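Local coordinates for protein myosin-17 (Arabidopsis thaliana, PDB 7KFL) that is a plant class XI myosin, probably an actin-based motor, whose globular tail captured here serves as the cargo-binding domain, at residues N71-A75 and Y225-M229; N173-I178 and S221-Y225. All coordinates share one frame; numbering follows the deposited sequence.

Interaction 1 (N71-A75 and Y225-M229); sequences NEVLA and YLNLM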
# COMPACT_ATOMS: atom_id res chain seq x y z
N ASN A 71 -5.72 -12.72 -6.01
CA ASN A 71 -5.07 -12.28 -4.74
C ASN A 71 -3.96 -13.26 -4.36
O ASN A 71 -2.86 -12.78 -4.00
CB ASN A 71 -6.09 -12.09 -3.62
CG ASN A 71 -6.63 -10.68 -3.55
OD1 ASN A 71 -5.89 -9.72 -3.76
ND2 ASN A 71 -7.91 -10.54 -3.25
N GLU A 72 -4.23 -14.56 -4.42
CA GLU A 72 -3.28 -15.63 -4.02
C GLU A 72 -2.10 -15.66 -5.00
O GLU A 72 -0.95 -15.70 -4.52
CB GLU A 72 -3.99 -16.99 -3.98
CG GLU A 72 -5.10 -17.06 -2.94
CD GLU A 72 -5.73 -18.43 -2.78
OE1 GLU A 72 -4.98 -19.44 -2.79
OE2 GLU A 72 -6.97 -18.50 -2.66
N VAL A 73 -2.38 -15.62 -6.31
CA VAL A 73 -1.36 -15.66 -7.39
C VAL A 73 -0.54 -14.35 -7.39
O VAL A 73 0.65 -14.41 -7.75
CB VAL A 73 -2.00 -15.94 -8.77
CG1 VAL A 73 -2.92 -14.82 -9.23
CG2 VAL A 73 -0.95 -16.24 -9.83
N LEU A 74 -1.15 -13.22 -7.00
CA LEU A 74 -0.47 -11.90 -6.91
C LEU A 74 0.50 -11.89 -5.72
O LEU A 74 1.66 -11.47 -5.92
CB LEU A 74 -1.51 -10.78 -6.76
CG LEU A 74 -2.11 -10.25 -8.06
CD1 LEU A 74 -3.34 -9.42 -7.78
CD2 LEU A 74 -1.08 -9.45 -8.84
N ALA A 75 0.05 -12.31 -4.54
CA ALA A 75 0.87 -12.41 -3.31
C ALA A 75 2.06 -13.34 -3.56
O ALA A 75 3.18 -13.01 -3.11
CB ALA A 75 0.01 -12.88 -2.16
N TYR A 225 -5.46 -9.73 3.97
CA TYR A 225 -4.36 -9.36 3.04
C TYR A 225 -3.02 -9.49 3.78
O TYR A 225 -2.06 -9.99 3.17
CB TYR A 225 -4.60 -7.98 2.43
CG TYR A 225 -5.66 -7.95 1.36
CD1 TYR A 225 -7.00 -8.09 1.68
CD2 TYR A 225 -5.33 -7.82 0.02
CE1 TYR A 225 -7.98 -8.07 0.70
CE2 TYR A 225 -6.30 -7.80 -0.97
CZ TYR A 225 -7.64 -7.93 -0.63
OH TYR A 225 -8.61 -7.92 -1.58
N LEU A 226 -2.97 -9.08 5.05
CA LEU A 226 -1.75 -9.22 5.90
C LEU A 226 -1.35 -10.70 5.97
O LEU A 226 -0.18 -11.00 5.68
CB LEU A 226 -2.03 -8.64 7.29
CG LEU A 226 -0.90 -8.78 8.31
CD1 LEU A 226 0.40 -8.18 7.77
CD2 LEU A 226 -1.27 -8.13 9.63
N ASN A 227 -2.30 -11.58 6.30
CA ASN A 227 -2.05 -13.03 6.52
C ASN A 227 -1.72 -13.72 5.18
O ASN A 227 -0.90 -14.66 5.20
CB ASN A 227 -3.24 -13.71 7.21
CG ASN A 227 -3.44 -13.24 8.64
OD1 ASN A 227 -2.47 -12.99 9.36
ND2 ASN A 227 -4.69 -13.11 9.06
N LEU A 228 -2.32 -13.25 4.08
CA LEU A 228 -2.11 -13.79 2.71
C LEU A 228 -0.68 -13.48 2.25
O LEU A 228 -0.11 -14.30 1.50
CB LEU A 228 -3.13 -13.15 1.76
CG LEU A 228 -2.96 -13.49 0.28
CD1 LEU A 228 -3.07 -14.99 0.04
CD2 LEU A 228 -3.97 -12.74 -0.56
N MET A 229 -0.13 -12.34 2.67
CA MET A 229 1.24 -11.90 2.30
C MET A 229 2.26 -12.50 3.28
O MET A 229 3.41 -12.71 2.86
CB MET A 229 1.34 -10.37 2.29
CG MET A 229 0.61 -9.74 1.11
SD MET A 229 0.87 -7.96 0.99
CE MET A 229 0.01 -7.40 2.46

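Interaction 2 (N173-I178 and S221-Y225); sequences NLKKEI and SLNSY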
# COMPACT_ATOMS: atom_id res chain seq x y z
N ASN A 173 -6.69 -3.73 -5.16
CA ASN A 173 -7.69 -4.78 -4.83
C ASN A 173 -8.21 -4.58 -3.39
O ASN A 173 -9.43 -4.71 -3.18
CB ASN A 173 -7.14 -6.20 -4.97
CG ASN A 173 -7.10 -6.70 -6.40
OD1 ASN A 173 -7.50 -6.00 -7.33
ND2 ASN A 173 -6.61 -7.91 -6.59
N LEU A 174 -7.30 -4.29 -2.45
CA LEU A 174 -7.63 -4.03 -1.02
C LEU A 174 -8.43 -2.72 -0.91
O LEU A 174 -9.42 -2.71 -0.16
CB LEU A 174 -6.33 -3.98 -0.21
CG LEU A 174 -6.46 -3.65 1.28
CD1 LEU A 174 -7.56 -4.46 1.94
CD2 LEU A 174 -5.13 -3.88 1.99
N LYS A 175 -8.02 -1.67 -1.65
CA LYS A 175 -8.74 -0.37 -1.73
C LYS A 175 -10.19 -0.60 -2.17
O LYS A 175 -11.09 -0.00 -1.55
CB LYS A 175 -8.05 0.60 -2.71
CG LYS A 175 -6.81 1.31 -2.17
CD LYS A 175 -6.34 2.47 -3.03
CE LYS A 175 -5.01 3.05 -2.58
NZ LYS A 175 -4.59 4.20 -3.42
N LYS A 176 -10.40 -1.42 -3.20
CA LYS A 176 -11.74 -1.72 -3.79
C LYS A 176 -12.61 -2.48 -2.78
O LYS A 176 -13.85 -2.32 -2.84
CB LYS A 176 -11.56 -2.54 -5.08
CG LYS A 176 -12.84 -2.97 -5.78
CD LYS A 176 -12.65 -4.18 -6.67
CE LYS A 176 -13.27 -4.04 -8.04
NZ LYS A 176 -12.67 -5.00 -9.01
N GLU A 177 -12.00 -3.28 -1.90
CA GLU A 177 -12.71 -4.14 -0.92
C GLU A 177 -13.19 -3.30 0.27
O GLU A 177 -14.33 -3.55 0.72
CB GLU A 177 -11.81 -5.28 -0.46
CG GLU A 177 -12.58 -6.43 0.18
CD GLU A 177 -11.73 -7.62 0.57
OE1 GLU A 177 -11.11 -8.23 -0.33
OE2 GLU A 177 -11.67 -7.94 1.78
N ILE A 178 -12.38 -2.35 0.75
CA ILE A 178 -12.68 -1.53 1.96
C ILE A 178 -13.34 -0.20 1.55
O ILE A 178 -13.74 0.55 2.47
CB ILE A 178 -11.43 -1.30 2.84
CG1 ILE A 178 -10.42 -0.35 2.19
CG2 ILE A 178 -10.80 -2.63 3.22
CD1 ILE A 178 -9.20 -0.08 3.05
N SER A 221 -10.68 -7.36 6.66
CA SER A 221 -10.12 -7.24 5.29
C SER A 221 -8.62 -6.91 5.35
O SER A 221 -7.86 -7.51 4.59
CB SER A 221 -10.88 -6.23 4.47
OG SER A 221 -12.20 -6.69 4.19
N LEU A 222 -8.22 -6.00 6.25
CA LEU A 222 -6.78 -5.66 6.46
C LEU A 222 -6.01 -6.93 6.84
O LEU A 222 -4.96 -7.17 6.24
CB LEU A 222 -6.65 -4.59 7.55
CG LEU A 222 -7.18 -3.19 7.20
CD1 LEU A 222 -6.98 -2.24 8.37
CD2 LEU A 222 -6.51 -2.64 5.95
N ASN A 223 -6.54 -7.71 7.80
CA ASN A 223 -5.90 -8.93 8.36
C ASN A 223 -5.82 -10.03 7.29
O ASN A 223 -4.79 -10.73 7.26
CB ASN A 223 -6.62 -9.44 9.61
CG ASN A 223 -6.15 -8.78 10.89
OD1 ASN A 223 -5.03 -8.30 10.98
ND2 ASN A 223 -7.00 -8.79 11.91
N SER A 224 -6.86 -10.19 6.47
CA SER A 224 -6.90 -11.16 5.34
C SER A 224 -5.66 -10.96 4.46
O SER A 224 -4.91 -11.94 4.25
CB SER A 224 -8.16 -11.02 4.53
OG SER A 224 -9.30 -11.15 5.35
N TYR A 225 -5.46 -9.73 3.97
CA TYR A 225 -4.36 -9.36 3.04
C TYR A 225 -3.02 -9.49 3.78
O TYR A 225 -2.06 -9.99 3.17
CB TYR A 225 -4.60 -7.98 2.43
CG TYR A 225 -5.66 -7.95 1.36
CD1 TYR A 225 -7.00 -8.09 1.68
CD2 TYR A 225 -5.33 -7.82 0.02
CE1 TYR A 225 -7.98 -8.07 0.70
CE2 TYR A 225 -6.30 -7.80 -0.97
CZ TYR A 225 -7.64 -7.93 -0.63
OH TYR A 225 -8.61 -7.92 -1.58

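Interaction 1 (N71-A75 and Y225-M229)
The hydroxyl oxygen of Tyr225 is gripped from two helices at once: Asn71 ND2 donates to Tyr225 OH over 3.2 Å, while the hydroxyl itself gives its proton to Glu177 on helix 150-186. The amide bond is bent, with an N-H...O angle of 139°, and the hydroxyl lies tilted out of the Asn71 amide plane. Amide and phenol ring stand almost perpendicular, 84° apart, and Asn71 OD1 lies 3.4 Å from Tyr225 CE2; that oxygen accepts a weak hydrogen bond from Asn173. In the helical bundle of the myosin globular tail, this is where the first turn of helix 71-89 meets the C-terminal part of helix 205-231, the axes of the two short segments 10.2 Å apart. Beside the polar pair Leu228 works as an apolar wedge. With CG anti to its own N (chi1 174°), its two methyls divide between neighbouring residues: CD2 reaches the carbonyl O of Asn71 at 3.6 Å, and CD1 approaches Glu72 CA at 4.1 Å. A leucine in place of Asn71 would probably leave the Tyr225 hydroxyl without its amide donor and Asn173 without one of its acceptors. The small Ala75 is consistent with the close helix approach: its CB rests 3.9 Å from Leu228 CG, and its CA lies 5.6 Å from Met229 CA.

Interaction 2 (N173-I178 and S221-Y225)
Glu177 reaches over from helix 150-186 to Ser221 and Tyr225 of helix 205-231, pinning together an antiparallel helix pair at the heart of the globular tail's helical bundle; the axes of the two short segments run 10.7 Å apart at 158°. From CB, which points at the opposing helix, its chain leaves with CG anti to the backbone N (chi1 -162°) and stays extended to the carboxylate. CG passes 4.0 Å from Ser221 OG, and CD lies beside both Ser221 OG and Tyr225 CE1. At the tip the two oxygens part company. OE1 takes the proton of Tyr225 OH at 2.8 Å, lying at the edge of the ring and in its plane, although the hydroxyl stands 45° out of the carboxylate plane, while OE2 turns to Ser221. Ser221 and Tyr225, one helical turn apart, thus share one carboxylate, which fixes its rotation; two donated bonds would also be expected to favour the charged form.

Next to this polar clasp the contact is apolar. The side chains of Leu174 and Tyr225 run alongside each other, pointing opposite ways, and CD1 of the leucine sits over one ring face, a CH-pi contact 3.9 Å from the centroid. Its CD2 meets Leu222 CD2 at 4.4 Å, and Ile246 of helix 236-260 packs on Leu174 and Ile178. Farther along, Ile178 CG2 presses on Ser221 CB at 3.8 Å. The serine's hydroxyl hands its proton to the anti lone pair of Glu177 OE2, 2.8 Å from Ser221 OG.

How the interactions relate
Read from the N terminus, the first segment met is the start of helix 71-89, then comes the long helix 150-186, and only later helix 205-231, which receives both. Interaction 1 closes a loop of 149 residues and interaction 2 a shorter one of 42; the smaller lies within the larger, and both end on the same helix, overlapping at Tyr225. Their centres are 10 Å apart. The two earlier segments also meet each other, through Asn71 and Asn173, so three helices converge around a shared tyrosine. Together the contacts tie helix 71-89 and helix 150-186 to helix 205-231, beside helix 236-260, most of which belongs to the DIL family region.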